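Local coordinates for SLT domain-containing protein (Bdellovibrio bacteriovorus HD100, PDB 6TAB) that probably cleaves peptidoglycan as a lysozyme of altered substrate specificity, helping the predatory bacterium to exit its prey cell, at residues L115-Q127 with Y240-K254. Sequence-based numbering, arbitrary orientation.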
ATOM      1  N   LEU A 115      -4.530 -14.061  -9.677  1.00 14.57           N
ATOM      2  CA  LEU A 115      -3.100 -13.715  -9.709  1.00 14.54           C
ATOM      3  C   LEU A 115      -2.538 -13.493  -8.298  1.00 14.73           C
ATOM      4  O   LEU A 115      -1.530 -14.114  -7.911  1.00 16.39           O
ATOM      5  CB  LEU A 115      -2.880 -12.461 -10.572  1.00 15.87           C
ATOM      6  CG  LEU A 115      -1.457 -11.892 -10.607  1.00 17.14           C
ATOM      7  CD1 LEU A 115      -0.463 -12.885 -11.155  1.00 19.80           C
ATOM      8  CD2 LEU A 115      -1.379 -10.576 -11.377  1.00 20.22           C
ATOM      9  N   PHE A 116      -3.137 -12.580  -7.519  1.00 13.64           N
ATOM     10  CA  PHE A 116      -2.575 -12.158  -6.235  1.00 13.92           C
ATOM     11  C   PHE A 116      -2.871 -13.109  -5.077  1.00 12.88           C
ATOM     12  O   PHE A 116      -2.013 -13.271  -4.183  1.00 15.20           O
ATOM     13  CB  PHE A 116      -3.064 -10.754  -5.886  1.00 13.32           C
ATOM     14  CG  PHE A 116      -2.339  -9.649  -6.602  1.00 13.63           C
ATOM     15  CD1 PHE A 116      -1.159  -9.161  -6.077  1.00 15.19           C
ATOM     16  CD2 PHE A 116      -2.816  -9.099  -7.786  1.00 14.68           C
ATOM     17  CE1 PHE A 116      -0.467  -8.142  -6.717  1.00 15.91           C
ATOM     18  CE2 PHE A 116      -2.138  -8.066  -8.422  1.00 17.33           C
ATOM     19  CZ  PHE A 116      -0.935  -7.614  -7.901  1.00 16.34           C
ATOM     20  N   CYS A 117      -4.076 -13.694  -5.016  1.00 12.52           N
ATOM     21  CA  CYS A 117      -4.514 -14.414  -3.799  1.00 12.34           C
ATOM     22  C   CYS A 117      -5.660 -15.352  -4.150  1.00 13.49           C
ATOM     23  O   CYS A 117      -6.846 -14.987  -4.033  1.00 13.68           O
ATOM     24  CB  CYS A 117      -4.884 -13.453  -2.664  1.00 14.21           C
ATOM     25  SG  CYS A 117      -5.307 -14.294  -1.096  1.00 15.50           S
ATOM     26  N   PRO A 118      -5.340 -16.563  -4.681  1.00 13.89           N
ATOM     27  CA  PRO A 118      -6.407 -17.387  -5.251  1.00 15.02           C
ATOM     28  C   PRO A 118      -7.615 -17.704  -4.340  1.00 15.18           C
ATOM     29  O   PRO A 118      -8.765 -17.780  -4.846  1.00 16.81           O
ATOM     30  CB  PRO A 118      -5.637 -18.646  -5.712  1.00 16.39           C
ATOM     31  CG  PRO A 118      -4.285 -18.076  -6.098  1.00 17.34           C
ATOM     32  CD  PRO A 118      -3.986 -17.023  -5.052  1.00 16.22           C
ATOM     33  N   LYS A 119      -7.385 -17.838  -3.024  1.00 14.07           N
ATOM     34  CA  LYS A 119      -8.429 -18.159  -2.054  1.00 14.22           C
ATOM     35  C   LYS A 119      -9.027 -16.898  -1.388  1.00 13.57           C
ATOM     36  O   LYS A 119      -9.683 -17.044  -0.347  1.00 15.22           O
ATOM     37  CB  LYS A 119      -7.919 -19.167  -1.007  1.00 16.28           C
ATOM     38  CG  LYS A 119      -7.543 -20.539  -1.540  1.00 19.22           C
ATOM     39  CD  LYS A 119      -7.086 -21.481  -0.425  1.00 24.25           C
ATOM     40  CE  LYS A 119      -6.927 -22.904  -0.910  1.00 29.00           C
ATOM     41  NZ  LYS A 119      -6.264 -23.769   0.099  1.00 32.72           N
ATOM     42  N   TYR A 120      -8.867 -15.702  -1.990  1.00 13.38           N
ATOM     43  CA  TYR A 120      -9.323 -14.462  -1.350  1.00 13.44           C
ATOM     44  C   TYR A 120     -10.802 -14.541  -0.914  1.00 13.64           C
ATOM     45  O   TYR A 120     -11.172 -14.022   0.147  1.00 14.39           O
ATOM     46  CB  TYR A 120      -9.076 -13.251  -2.285  1.00 13.91           C
ATOM     47  CG  TYR A 120      -9.125 -11.923  -1.565  1.00 13.71           C
ATOM     48  CD1 TYR A 120     -10.326 -11.249  -1.409  1.00 14.45           C
ATOM     49  CD2 TYR A 120      -7.978 -11.333  -1.042  1.00 16.84           C
ATOM     50  CE1 TYR A 120     -10.398 -10.043  -0.712  1.00 14.30           C
ATOM     51  CE2 TYR A 120      -8.045 -10.157  -0.310  1.00 16.52           C
ATOM     52  CZ  TYR A 120      -9.251  -9.475  -0.178  1.00 14.79           C
ATOM     53  OH  TYR A 120      -9.298  -8.279   0.499  1.00 16.18           O
ATOM     54  N   SER A 121     -11.669 -15.076  -1.780  1.00 15.98           N
ATOM     55  CA  SER A 121     -13.110 -15.082  -1.487  1.00 18.31           C
ATOM     56  C   SER A 121     -13.472 -15.909  -0.246  1.00 19.99           C
ATOM     57  O   SER A 121     -14.612 -15.759   0.242  1.00 25.35           O
ATOM     58  CB  SER A 121     -13.933 -15.549  -2.673  1.00 21.32           C
ATOM     59  OG  SER A 121     -13.689 -16.912  -2.964  1.00 26.71           O
ATOM     60  N   SER A 122     -12.557 -16.776   0.232  1.00 17.88           N
ATOM     61  CA  SER A 122     -12.769 -17.611   1.437  1.00 19.07           C
ATOM     62  C   SER A 122     -12.294 -16.939   2.739  1.00 17.77           C
ATOM     63  O   SER A 122     -12.548 -17.470   3.834  1.00 20.84           O
ATOM     64  CB  SER A 122     -12.063 -18.959   1.307  1.00 23.40           C
ATOM     65  OG  SER A 122     -12.538 -19.685   0.191  1.00 30.22           O
ATOM     66  N   LEU A 123     -11.601 -15.804   2.652  1.00 15.12           N
ATOM     67  CA  LEU A 123     -10.963 -15.186   3.831  1.00 15.39           C
ATOM     68  C   LEU A 123     -12.012 -14.512   4.743  1.00 15.13           C
ATOM     69  O   LEU A 123     -12.932 -13.824   4.258  1.00 16.92           O
ATOM     70  CB  LEU A 123      -9.904 -14.158   3.394  1.00 14.37           C
ATOM     71  CG  LEU A 123      -8.728 -14.694   2.577  1.00 16.82           C
ATOM     72  CD1 LEU A 123      -7.747 -13.556   2.271  1.00 19.69           C
ATOM     73  CD2 LEU A 123      -8.013 -15.853   3.269  1.00 20.14           C
ATOM     74  N   SER A 124     -11.852 -14.655   6.062  1.00 14.67           N
ATOM     75  CA  SER A 124     -12.568 -13.868   7.079  1.00 15.20           C
ATOM     76  C   SER A 124     -12.119 -12.397   7.049  1.00 14.36           C
ATOM     77  O   SER A 124     -11.040 -12.062   6.506  1.00 13.94           O
ATOM     78  CB  SER A 124     -12.329 -14.464   8.476  1.00 17.09           C
ATOM     79  OG  SER A 124     -10.988 -14.223   8.872  1.00 17.19           O
ATOM     80  N   TYR A 125     -12.879 -11.549   7.753  1.00 15.69           N
ATOM     81  CA  TYR A 125     -12.464 -10.138   7.925  1.00 14.47           C
ATOM     82  C   TYR A 125     -11.059 -10.058   8.546  1.00 14.20           C
ATOM     83  O   TYR A 125     -10.211  -9.300   8.068  1.00 13.46           O
ATOM     84  CB  TYR A 125     -13.513  -9.368   8.737  1.00 15.31           C
ATOM     85  CG  TYR A 125     -13.238  -7.889   8.895  1.00 15.28           C
ATOM     86  CD1 TYR A 125     -13.417  -6.996   7.840  1.00 14.99           C
ATOM     87  CD2 TYR A 125     -12.848  -7.342  10.107  1.00 15.33           C
ATOM     88  CE1 TYR A 125     -13.178  -5.636   7.988  1.00 14.92           C
ATOM     89  CE2 TYR A 125     -12.625  -5.980  10.271  1.00 15.51           C
ATOM     90  CZ  TYR A 125     -12.771  -5.108   9.204  1.00 13.77           C
ATOM     91  OH  TYR A 125     -12.587  -3.748   9.334  1.00 14.73           O
ATOM     92  N   ALA A 126     -10.835 -10.788   9.651  1.00 14.79           N
ATOM     93  CA  ALA A 126      -9.489 -10.783  10.334  1.00 15.83           C
ATOM     94  C   ALA A 126      -8.369 -11.207   9.380  1.00 14.49           C
ATOM     95  O   ALA A 126      -7.293 -10.580   9.387  1.00 14.81           O
ATOM     96  CB  ALA A 126      -9.503 -11.678  11.548  1.00 17.89           C
ATOM     97  N   GLN A 127      -8.626 -12.245   8.564  1.00 13.54           N
ATOM     98  CA  GLN A 127      -7.633 -12.701   7.581  1.00 13.54           C
ATOM     99  C   GLN A 127      -7.368 -11.651   6.484  1.00 12.28           C
ATOM    100  O   GLN A 127      -6.213 -11.487   6.030  1.00 12.82           O
ATOM    101  CB  GLN A 127      -8.019 -14.072   6.998  1.00 14.26           C
ATOM    102  CG  GLN A 127      -7.967 -15.263   7.985  1.00 15.53           C
ATOM    103  CD  GLN A 127      -8.537 -16.531   7.384  1.00 16.78           C
ATOM    104  OE1 GLN A 127      -9.585 -16.510   6.709  1.00 16.93           O
ATOM    105  NE2 GLN A 127      -7.830 -17.647   7.573  1.00 21.99           N
ATOM    106  N   TYR A 240       7.878  -5.630  -8.600  1.00 16.97           N
ATOM    107  CA  TYR A 240       6.545  -6.179  -8.976  1.00 16.33           C
ATOM    108  C   TYR A 240       6.561  -7.717  -8.869  1.00 16.66           C
ATOM    109  O   TYR A 240       5.651  -8.321  -8.272  1.00 15.75           O
ATOM    110  CB  TYR A 240       6.138  -5.740 -10.387  1.00 16.09           C
ATOM    111  CG  TYR A 240       4.873  -6.433 -10.874  1.00 16.06           C
ATOM    112  CD1 TYR A 240       3.621  -5.984 -10.485  1.00 16.90           C
ATOM    113  CD2 TYR A 240       4.915  -7.562 -11.680  1.00 16.48           C
ATOM    114  CE1 TYR A 240       2.455  -6.632 -10.877  1.00 16.77           C
ATOM    115  CE2 TYR A 240       3.759  -8.214 -12.100  1.00 17.62           C
ATOM    116  CZ  TYR A 240       2.517  -7.740 -11.705  1.00 17.04           C
ATOM    117  OH  TYR A 240       1.360  -8.398 -12.067  1.00 19.43           O
ATOM    118  N   LYS A 241       7.603  -8.360  -9.432  1.00 16.84           N
ATOM    119  CA  LYS A 241       7.653  -9.843  -9.438  1.00 18.35           C
ATOM    120  C   LYS A 241       7.653 -10.405  -8.005  1.00 16.89           C
ATOM    121  O   LYS A 241       6.988 -11.420  -7.729  1.00 17.91           O
ATOM    122  CB  LYS A 241       8.847 -10.358 -10.261  1.00 21.22           C
ATOM    123  CG  LYS A 241       8.726 -10.142 -11.772  1.00 24.22           C
ATOM    124  CD  LYS A 241       9.835 -10.739 -12.622  1.00 33.97           C
ATOM    125  CE  LYS A 241      11.209 -10.249 -12.239  1.00 41.42           C
ATOM    126  NZ  LYS A 241      12.224 -10.814 -13.153  1.00 50.57           N
ATOM    127  N   SER A 242       8.385  -9.750  -7.095  1.00 16.03           N
ATOM    128  CA  SER A 242       8.470 -10.145  -5.705  1.00 16.34           C
ATOM    129  C   SER A 242       7.156  -9.924  -4.948  1.00 14.62           C
ATOM    130  O   SER A 242       6.708 -10.798  -4.209  1.00 15.06           O
ATOM    131  CB  SER A 242       9.618  -9.439  -4.987  1.00 17.90           C
ATOM    132  OG  SER A 242      10.893  -9.768  -5.533  1.00 23.09           O
ATOM    133  N   ILE A 243       6.527  -8.762  -5.132  1.00 14.18           N
ATOM    134  CA  ILE A 243       5.243  -8.486  -4.467  1.00 13.20           C
ATOM    135  C   ILE A 243       4.212  -9.553  -4.868  1.00 12.41           C
ATOM    136  O   ILE A 243       3.498 -10.110  -3.998  1.00 13.26           O
ATOM    137  CB  ILE A 243       4.762  -7.044  -4.767  1.00 12.95           C
ATOM    138  CG1 ILE A 243       5.687  -6.024  -4.087  1.00 13.87           C
ATOM    139  CG2 ILE A 243       3.315  -6.816  -4.312  1.00 13.90           C
ATOM    140  CD1 ILE A 243       5.506  -4.587  -4.511  1.00 14.71           C
ATOM    141  N   VAL A 244       4.107  -9.842  -6.182  1.00 13.03           N
ATOM    142  CA  VAL A 244       3.115 -10.845  -6.652  1.00 14.00           C
ATOM    143  C   VAL A 244       3.438 -12.246  -6.081  1.00 13.20           C
ATOM    144  O   VAL A 244       2.547 -12.949  -5.627  1.00 13.49           O
ATOM    145  CB  VAL A 244       3.063 -10.905  -8.195  1.00 17.35           C
ATOM    146  CG1 VAL A 244       2.321 -12.131  -8.729  1.00 20.37           C
ATOM    147  CG2 VAL A 244       2.456  -9.642  -8.761  1.00 18.71           C
ATOM    148  N   SER A 245       4.733 -12.665  -6.135  1.00 15.00           N
ATOM    149  CA  SER A 245       5.155 -13.988  -5.667  1.00 15.36           C
ATOM    150  C   SER A 245       4.871 -14.159  -4.160  1.00 13.87           C
ATOM    151  O   SER A 245       4.306 -15.178  -3.708  1.00 15.78           O
ATOM    152  CB  SER A 245       6.619 -14.250  -5.975  1.00 19.15           C
ATOM    153  OG  SER A 245       6.974 -15.589  -5.636  1.00 24.61           O
ATOM    154  N   TRP A 246       5.286 -13.168  -3.364  1.00 13.77           N
ATOM    155  CA  TRP A 246       5.115 -13.270  -1.907  1.00 13.97           C
ATOM    156  C   TRP A 246       3.624 -13.321  -1.542  1.00 14.24           C
ATOM    157  O   TRP A 246       3.223 -14.089  -0.670  1.00 16.07           O
ATOM    158  CB  TRP A 246       5.845 -12.148  -1.182  1.00 13.95           C
ATOM    159  CG  TRP A 246       7.345 -12.113  -1.360  1.00 16.62           C
ATOM    160  CD1 TRP A 246       8.167 -13.076  -1.857  1.00 20.08           C
ATOM    161  CD2 TRP A 246       8.185 -10.972  -1.119  1.00 16.25           C
ATOM    162  NE1 TRP A 246       9.471 -12.618  -1.922  1.00 23.05           N
ATOM    163  CE2 TRP A 246       9.509 -11.321  -1.469  1.00 20.45           C
ATOM    164  CE3 TRP A 246       7.919  -9.665  -0.709  1.00 16.56           C
ATOM    165  CZ2 TRP A 246      10.565 -10.419  -1.357  1.00 22.09           C
ATOM    166  CZ3 TRP A 246       8.968  -8.781  -0.570  1.00 17.04           C
ATOM    167  CH2 TRP A 246      10.282  -9.162  -0.878  1.00 20.62           C
ATOM    168  N   SER A 247       2.790 -12.493  -2.195  1.00 13.04           N
ATOM    169  CA  SER A 247       1.328 -12.483  -1.964  1.00 12.84           C
ATOM    170  C   SER A 247       0.700 -13.860  -2.251  1.00 12.51           C
ATOM    171  O   SER A 247      -0.005 -14.449  -1.411  1.00 14.24           O
ATOM    172  CB  SER A 247       0.690 -11.400  -2.827  1.00 13.39           C
ATOM    173  OG  SER A 247      -0.733 -11.426  -2.761  1.00 13.96           O
ATOM    174  N   GLN A 248       0.970 -14.397  -3.457  1.00 12.43           N
ATOM    175  CA  GLN A 248       0.246 -15.600  -3.923  1.00 15.45           C
ATOM    176  C   GLN A 248       0.711 -16.856  -3.162  1.00 14.23           C
ATOM    177  O   GLN A 248      -0.044 -17.867  -3.142  1.00 15.94           O
ATOM    178  CB  GLN A 248       0.304 -15.717  -5.442  1.00 16.80           C
ATOM    179  CG  GLN A 248       1.652 -16.180  -5.943  1.00 15.56           C
ATOM    180  CD  GLN A 248       1.926 -15.970  -7.427  1.00 20.91           C
ATOM    181  OE1 GLN A 248       1.133 -15.469  -8.232  1.00 22.27           O
ATOM    182  NE2 GLN A 248       3.116 -16.313  -7.795  1.00 18.96           N
ATOM    183  N   ASN A 249       1.870 -16.793  -2.488  1.00 14.39           N
ATOM    184  CA  ASN A 249       2.407 -17.936  -1.704  1.00 15.20           C
ATOM    185  C   ASN A 249       2.108 -17.831  -0.197  1.00 14.53           C
ATOM    186  O   ASN A 249       2.528 -18.738   0.562  1.00 16.43           O
ATOM    187  CB  ASN A 249       3.893 -18.125  -2.016  1.00 17.25           C
ATOM    188  CG  ASN A 249       4.096 -18.669  -3.426  1.00 18.08           C
ATOM    189  OD1 ASN A 249       4.855 -18.132  -4.215  1.00 25.96           O
ATOM    190  ND2 ASN A 249       3.475 -19.801  -3.729  1.00 23.16           N
ATOM    191  N   LEU A 250       1.373 -16.808   0.254  1.00 13.13           N
ATOM    192  CA  LEU A 250       0.914 -16.789   1.619  1.00 12.96           C
ATOM    193  C   LEU A 250       0.032 -18.029   1.857  1.00 12.85           C
ATOM    194  O   LEU A 250      -0.811 -18.379   0.994  1.00 14.46           O
ATOM    195  CB  LEU A 250       0.145 -15.489   1.897  1.00 12.54           C
ATOM    196  CG  LEU A 250       0.927 -14.131   1.846  1.00 16.98           C
ATOM    197  CD1 LEU A 250      -0.066 -13.023   2.008  1.00 13.59           C
ATOM    198  CD2 LEU A 250       2.009 -14.135   2.928  1.00 13.46           C
ATOM    199  N   SER A 251       0.137 -18.653   3.044  1.00 13.82           N
ATOM    200  CA  SER A 251      -0.609 -19.888   3.343  1.00 14.68           C
ATOM    201  C   SER A 251      -2.121 -19.670   3.201  1.00 14.89           C
ATOM    202  O   SER A 251      -2.851 -20.551   2.724  1.00 17.77           O
ATOM    203  CB  SER A 251      -0.202 -20.491   4.696  1.00 16.00           C
ATOM    204  OG  SER A 251      -0.502 -19.582   5.768  1.00 17.44           O
ATOM    205  N   ILE A 252      -2.584 -18.494   3.606  1.00 15.21           N
ATOM    206  CA  ILE A 252      -4.031 -18.171   3.539  1.00 14.25           C
ATOM    207  C   ILE A 252      -4.540 -18.024   2.094  1.00 14.03           C
ATOM    208  O   ILE A 252      -5.776 -18.069   1.857  1.00 16.87           O
ATOM    209  CB  ILE A 252      -4.385 -16.944   4.409  1.00 15.46           C
ATOM    210  CG1 ILE A 252      -3.706 -15.661   3.902  1.00 15.27           C
ATOM    211  CG2 ILE A 252      -4.109 -17.261   5.883  1.00 17.90           C
ATOM    212  CD1 ILE A 252      -4.110 -14.396   4.619  1.00 17.61           C
ATOM    213  N   CYS A 253      -3.652 -17.741   1.144  1.00 14.23           N
ATOM    214  CA  CYS A 253      -3.995 -17.446  -0.254  1.00 14.51           C
ATOM    215  C   CYS A 253      -3.942 -18.702  -1.139  1.00 15.29           C
ATOM    216  O   CYS A 253      -4.625 -18.765  -2.179  1.00 16.53           O
ATOM    217  CB  CYS A 253      -3.059 -16.393  -0.850  1.00 14.40           C
ATOM    218  SG  CYS A 253      -3.396 -14.719  -0.245  1.00 15.91           S
ATOM    219  N   LYS A 254      -3.102 -19.678  -0.759  1.00 20.65           N
ATOM    220  CA  LYS A 254      -2.699 -20.838  -1.617  1.00 24.32           C
ATOM    221  C   LYS A 254      -3.464 -22.088  -1.143  1.00 25.13           C
ATOM    222  O   LYS A 254      -3.809 -22.952  -1.959  1.00 36.68           O
ATOM    223  CB  LYS A 254      -1.165 -20.989  -1.560  1.00 23.73           C
ATOM    224  CG  LYS A 254      -0.510 -22.034  -2.464  1.00 25.65           C
ATOM    225  CD  LYS A 254       0.986 -22.090  -2.193  1.00 29.30           C
ATOM    226  CE  LYS A 254       1.768 -23.060  -3.055  1.00 34.80           C
ATOM    227  NZ  LYS A 254       3.220 -22.745  -2.985  1.00 36.21           N
ATOM    228  OXT LYS A 254      -3.717 -22.308   0.086  1.00 27.95           O
TER
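The ring of Phe116 has Ser247 OG at its edge, near the ring plane, while Val244 CG2 comes in obliquely, 3.9 Å from Phe116 CE1. That same methyl lies over one face of the Tyr240 ring, offset toward the rim, so a single branch of valine serves two aromatics; its other branch, CG1, meets Leu115 CD1 at 3.8 Å. Leu115 also reaches the phenol, CD2 lying 3.6 Å from Tyr240 OH. Serine is small enough for its hydroxyl to reach past the ring edge to the carbonyl of the same residue: with OG anti to its backbone N (chi1 174°), Ser247 donates to Phe116 O at 2.7 Å, from above the carbonyl plane, and is also hydrogen-bonded to Tyr131 of helix 125-144. This carbonyl sits where helix 113-116 ends, and the chain then enters a type I turn from Cys117 to Tyr120. In this lysozyme-like fold a disulfide, Cys117 SG to Cys253 SG, ties the C-terminal tail to the turn, with a torsion of -93° about the S-S bond, close to the relaxed right angle. Pro118 suits the turn's second place, its ring holding phi at -55°; lacking an N-H, it leaves Cys253 O to Lys119 N, which donates at 3.0 Å. The long, extended side chain of Lys119 spans the distance to the chain terminus, where NZ forms a salt bridge with Lys254 OXT at 2.9 Å. Further along, the branched apolar side chains of Leu123 and Ile252 cross at about a right angle, filling buried space between the tail and the start of helix 125-144, and Ile252 CD1 approaches Gln127 O. Ser124, the N-cap of that helix, accepts from Gln127 N through OG while Gln127 OE1 accepts from Ser124 N, a capping box; Gln127 NE2 is hydrogen-bonded to Glu75 OE1.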